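Nucleoprotein (Schmallenberg virus, PDB 4JNG) coats the viral RNA genome, shielding it from nucleases and forming the helical nucleocapsid that serves as template for transcription and replication. Local coordinates at residues 39-42 / 43-47; 63-67 / 68-72. One frame throughout, in Å; residues are numbered along the deposited sequence.

Interaction 1, the end of helix 37-45, and interaction 2, the hairpin of strands 61-66 and 69-74, follow each other along the chain and pack side by side, their centres about 11 Å apart. V39 rests on the turn of the hairpin, with its CG2 3.6 Å from V69 CG2, and F43 meets the F66 ring edge-to-face. The two differ in their relation to the RNA. L45 of interaction 1 touches a nucleotide directly, whereas the nearest atom of interaction 2 is about 11 Å from the nucleic acid. Both reach the second subunit, whose F7 packs on V42 and N46 of interaction 1 and stacks on F66 of interaction 2.

Interaction 1 of 2, residues 39-42 / 43-47; sequences VARV and FFLNQ. With nucleotides of chain A.
Residues 39-45 form the last turns of helix 37-45, where F43 N donates to V39 O and F44 N to A40 O, both at 3.1 Å. The next bond, L45 N to R41 O, is weak at 3.4 Å. N46 N still reaches V42 O at 3.1 Å, but N46 is the first residue to leave helical backbone angles, and it forms the joint to helix 47-56. On the side of the helix toward the RNA, the extended R41 chain runs out past L45, whose CD1 sits over the centre of one guanidinium face, 4.0 Å above its plane. The other methyl, L45 CD2, presses on the base of U30 of chain A, 3.3 Å from its C4. This helix end thus supplies an apolar contact to a base in the RNA-binding region, where the neighbouring K48 and K51 also bind RNA. The guanidinium itself is held by Q121 O through NH1 and by Q12 of the second subunit through NH2. Away from the RNA, chi1 of -73° puts F44 CG beside its backbone N, which brings CD2 to 3.2 Å from A40 O, while F43 CD2 lies over the centre of one face of the F44 ring.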
# COMPACT_ATOMS: atom_id res chain seq x y z
N VAL B 39 -6.58 -5.64 -35.24
CA VAL B 39 -7.04 -4.62 -34.31
C VAL B 39 -7.37 -5.26 -32.96
O VAL B 39 -6.99 -4.72 -31.92
CB VAL B 39 -8.26 -3.85 -34.87
CG1 VAL B 39 -8.83 -2.91 -33.82
CG2 VAL B 39 -7.86 -3.07 -36.11
N ALA B 40 -8.05 -6.40 -32.98
CA ALA B 40 -8.37 -7.11 -31.73
C ALA B 40 -7.11 -7.70 -31.11
O ALA B 40 -6.99 -7.75 -29.89
CB ALA B 40 -9.41 -8.19 -31.96
N ARG B 41 -6.17 -8.13 -31.95
CA ARG B 41 -4.90 -8.66 -31.45
C ARG B 41 -4.17 -7.63 -30.60
O ARG B 41 -3.60 -7.95 -29.56
CB ARG B 41 -4.00 -9.08 -32.61
CG ARG B 41 -2.56 -9.30 -32.18
CD ARG B 41 -1.61 -9.56 -33.35
NE ARG B 41 -0.26 -9.65 -32.82
CZ ARG B 41 0.26 -10.72 -32.23
NH1 ARG B 41 -0.44 -11.84 -32.09
NH2 ARG B 41 1.50 -10.66 -31.77
N VAL B 42 -4.15 -6.40 -31.09
CA VAL B 42 -3.47 -5.31 -30.40
C VAL B 42 -4.24 -4.95 -29.12
O VAL B 42 -3.64 -4.78 -28.06
CB VAL B 42 -3.32 -4.08 -31.30
CG1 VAL B 42 -2.74 -2.91 -30.51
CG2 VAL B 42 -2.43 -4.39 -32.49
N PHE B 43 -5.56 -4.84 -29.22
CA PHE B 43 -6.35 -4.54 -28.02
C PHE B 43 -5.99 -5.48 -26.87
O PHE B 43 -5.61 -5.01 -25.80
CB PHE B 43 -7.85 -4.61 -28.27
CG PHE B 43 -8.65 -4.36 -27.03
CD1 PHE B 43 -8.90 -3.06 -26.60
CD2 PHE B 43 -9.12 -5.41 -26.26
CE1 PHE B 43 -9.60 -2.83 -25.43
CE2 PHE B 43 -9.83 -5.18 -25.10
CZ PHE B 43 -10.08 -3.88 -24.68
N PHE B 44 -6.09 -6.78 -27.10
CA PHE B 44 -5.99 -7.75 -26.00
C PHE B 44 -4.59 -7.92 -25.42
O PHE B 44 -4.46 -8.36 -24.28
CB PHE B 44 -6.58 -9.11 -26.38
CG PHE B 44 -8.07 -9.11 -26.46
CD1 PHE B 44 -8.83 -9.01 -25.29
CD2 PHE B 44 -8.73 -9.22 -27.67
CE1 PHE B 44 -10.21 -9.00 -25.35
CE2 PHE B 44 -10.11 -9.21 -27.73
CZ PHE B 44 -10.85 -9.09 -26.56
N LEU B 45 -3.55 -7.59 -26.17
CA LEU B 45 -2.21 -7.59 -25.59
C LEU B 45 -1.88 -6.28 -24.85
O LEU B 45 -1.01 -6.27 -23.98
CB LEU B 45 -1.15 -7.89 -26.64
CG LEU B 45 -1.24 -9.33 -27.17
CD1 LEU B 45 -0.54 -9.45 -28.51
CD2 LEU B 45 -0.68 -10.32 -26.17
N ASN B 46 -2.57 -5.19 -25.18
CA ASN B 46 -2.30 -3.88 -24.59
C ASN B 46 -3.40 -3.40 -23.64
O ASN B 46 -3.48 -2.22 -23.31
CB ASN B 46 -2.09 -2.85 -25.70
CG ASN B 46 -0.81 -3.09 -26.45
OD1 ASN B 46 -0.78 -3.81 -27.45
ND2 ASN B 46 0.28 -2.48 -25.99
N GLN B 47 -4.22 -4.34 -23.18
CA GLN B 47 -5.41 -3.99 -22.43
C GLN B 47 -5.05 -3.62 -20.99
O GLN B 47 -5.62 -2.67 -20.44
CB GLN B 47 -6.42 -5.14 -22.45
CG GLN B 47 -7.67 -4.82 -21.65
CD GLN B 47 -8.68 -5.95 -21.62
OE1 GLN B 47 -8.37 -7.09 -21.94
NE2 GLN B 47 -9.90 -5.63 -21.20
P U A 30 1.84 -12.38 -19.41
OP1 U A 30 2.37 -12.71 -18.06
OP2 U A 30 2.49 -11.33 -20.23
O5' U A 30 1.79 -13.74 -20.25
C5' U A 30 0.65 -14.01 -21.07
C4' U A 30 0.90 -15.13 -22.05
O4' U A 30 0.22 -14.81 -23.30
C3' U A 30 2.35 -15.43 -22.44
O3' U A 30 2.93 -16.42 -21.60
C2' U A 30 2.19 -15.96 -23.86
O2' U A 30 1.81 -17.32 -23.90
C1' U A 30 1.07 -15.08 -24.40
N1 U A 30 1.54 -13.81 -24.96
C2 U A 30 1.89 -13.79 -26.30
O2 U A 30 1.81 -14.78 -27.01
N3 U A 30 2.32 -12.58 -26.77
C4 U A 30 2.44 -11.41 -26.06
O4 U A 30 2.85 -10.39 -26.63
C5 U A 30 2.07 -11.50 -24.68
C6 U A 30 1.64 -12.67 -24.19

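Interaction 2 of 2, residues 63-67 / 68-72; sequences DLTFG and GVKFT
D63 and T72 run alongside each other, with D63 OD1 3.0 Å from T72 OG1. The bent K70 chain slants past the carboxylate, its CD 3.4 Å from D63 OD2, and K70 NZ makes a long salt bridge to that oxygen at 4.0 Å. T65 adds its OG1 against K70 CG on the same face. On the other face, with L64 and V69, the F66 and F71 side chains are set nearly perpendicular, F71 CD1 arriving at the F66 ring edge, 4.0 Å from CD2. D63/T72 and T65/K70 pair directly across the antiparallel hairpin, while D63/K70 and F66/F71 meet on the diagonal. F71 N donates almost straight to L64 O (2.7 Å, 174°), L64 N returns the bond to F71 O, and F66 and V69 bond both ways around a type I' turn. Its positive phi angles suit G67 and G68; at G68 a side chain would run into G67 O. Farther out, L64 and F66 pack on A50 of helix 47-56, and the second subunit adds a parallel strand beside T65 and F66. The hairpin is therefore two-sided: an apolar face built into the protein and a polar one, where the long D63-K70 salt bridge probably adds little beyond the backbone bonds.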
# COMPACT_ATOMS: atom_id res chain seq x y z
N ASP B 63 -9.64 9.17 -26.19
CA ASP B 63 -9.52 8.54 -27.50
C ASP B 63 -8.33 7.58 -27.52
O ASP B 63 -7.19 8.02 -27.50
CB ASP B 63 -9.37 9.61 -28.58
CG ASP B 63 -10.69 10.26 -28.96
OD1 ASP B 63 -11.70 10.07 -28.25
OD2 ASP B 63 -10.73 10.97 -29.99
N LEU B 64 -8.60 6.28 -27.55
CA LEU B 64 -7.52 5.29 -27.61
C LEU B 64 -7.47 4.63 -28.98
O LEU B 64 -8.50 4.31 -29.55
CB LEU B 64 -7.73 4.21 -26.55
CG LEU B 64 -7.65 4.65 -25.10
CD1 LEU B 64 -7.75 3.43 -24.21
CD2 LEU B 64 -6.34 5.40 -24.83
N THR B 65 -6.26 4.44 -29.49
CA THR B 65 -6.07 3.86 -30.83
C THR B 65 -5.41 2.50 -30.71
O THR B 65 -4.31 2.40 -30.16
CB THR B 65 -5.22 4.77 -31.72
OG1 THR B 65 -5.73 6.11 -31.66
CG2 THR B 65 -5.22 4.30 -33.19
N PHE B 66 -6.09 1.46 -31.19
CA PHE B 66 -5.55 0.10 -31.22
C PHE B 66 -5.43 -0.39 -32.67
O PHE B 66 -6.43 -0.49 -33.37
CB PHE B 66 -6.45 -0.86 -30.45
CG PHE B 66 -6.55 -0.55 -28.99
CD1 PHE B 66 -5.59 -1.02 -28.11
CD2 PHE B 66 -7.60 0.20 -28.50
CE1 PHE B 66 -5.67 -0.73 -26.75
CE2 PHE B 66 -7.69 0.49 -27.15
CZ PHE B 66 -6.73 0.02 -26.28
N GLY B 67 -4.22 -0.70 -33.11
CA GLY B 67 -3.96 -1.14 -34.49
C GLY B 67 -4.59 -0.22 -35.51
O GLY B 67 -5.25 -0.68 -36.45
N GLY B 68 -4.43 1.08 -35.31
CA GLY B 68 -4.88 2.07 -36.28
C GLY B 68 -6.32 2.52 -36.16
O GLY B 68 -6.70 3.52 -36.77
N VAL B 69 -7.14 1.82 -35.37
CA VAL B 69 -8.55 2.18 -35.20
C VAL B 69 -8.72 2.95 -33.88
O VAL B 69 -8.32 2.45 -32.83
CB VAL B 69 -9.46 0.94 -35.21
CG1 VAL B 69 -10.91 1.35 -34.99
CG2 VAL B 69 -9.31 0.19 -36.52
N LYS B 70 -9.33 4.13 -33.96
CA LYS B 70 -9.52 5.02 -32.81
C LYS B 70 -10.89 4.85 -32.13
O LYS B 70 -11.92 5.01 -32.78
CB LYS B 70 -9.39 6.49 -33.22
CG LYS B 70 -9.48 7.44 -32.01
CD LYS B 70 -9.63 8.90 -32.41
CE LYS B 70 -8.33 9.67 -32.24
NZ LYS B 70 -8.30 10.87 -33.11
N PHE B 71 -10.87 4.60 -30.82
CA PHE B 71 -12.08 4.39 -30.02
C PHE B 71 -12.22 5.47 -28.96
O PHE B 71 -11.25 5.81 -28.29
CB PHE B 71 -12.00 3.05 -29.30
CG PHE B 71 -11.92 1.88 -30.22
CD1 PHE B 71 -10.71 1.47 -30.76
CD2 PHE B 71 -13.07 1.16 -30.54
CE1 PHE B 71 -10.63 0.39 -31.62
CE2 PHE B 71 -13.00 0.07 -31.40
CZ PHE B 71 -11.79 -0.31 -31.94
N THR B 72 -13.43 5.99 -28.79
CA THR B 72 -13.73 6.90 -27.69
C THR B 72 -14.15 6.06 -26.49
O THR B 72 -15.16 5.36 -26.53
CB THR B 72 -14.82 7.91 -28.05
OG1 THR B 72 -14.31 8.80 -29.05
CG2 THR B 72 -15.22 8.75 -26.83
O HOH W 1 -12.97 9.27 -32.03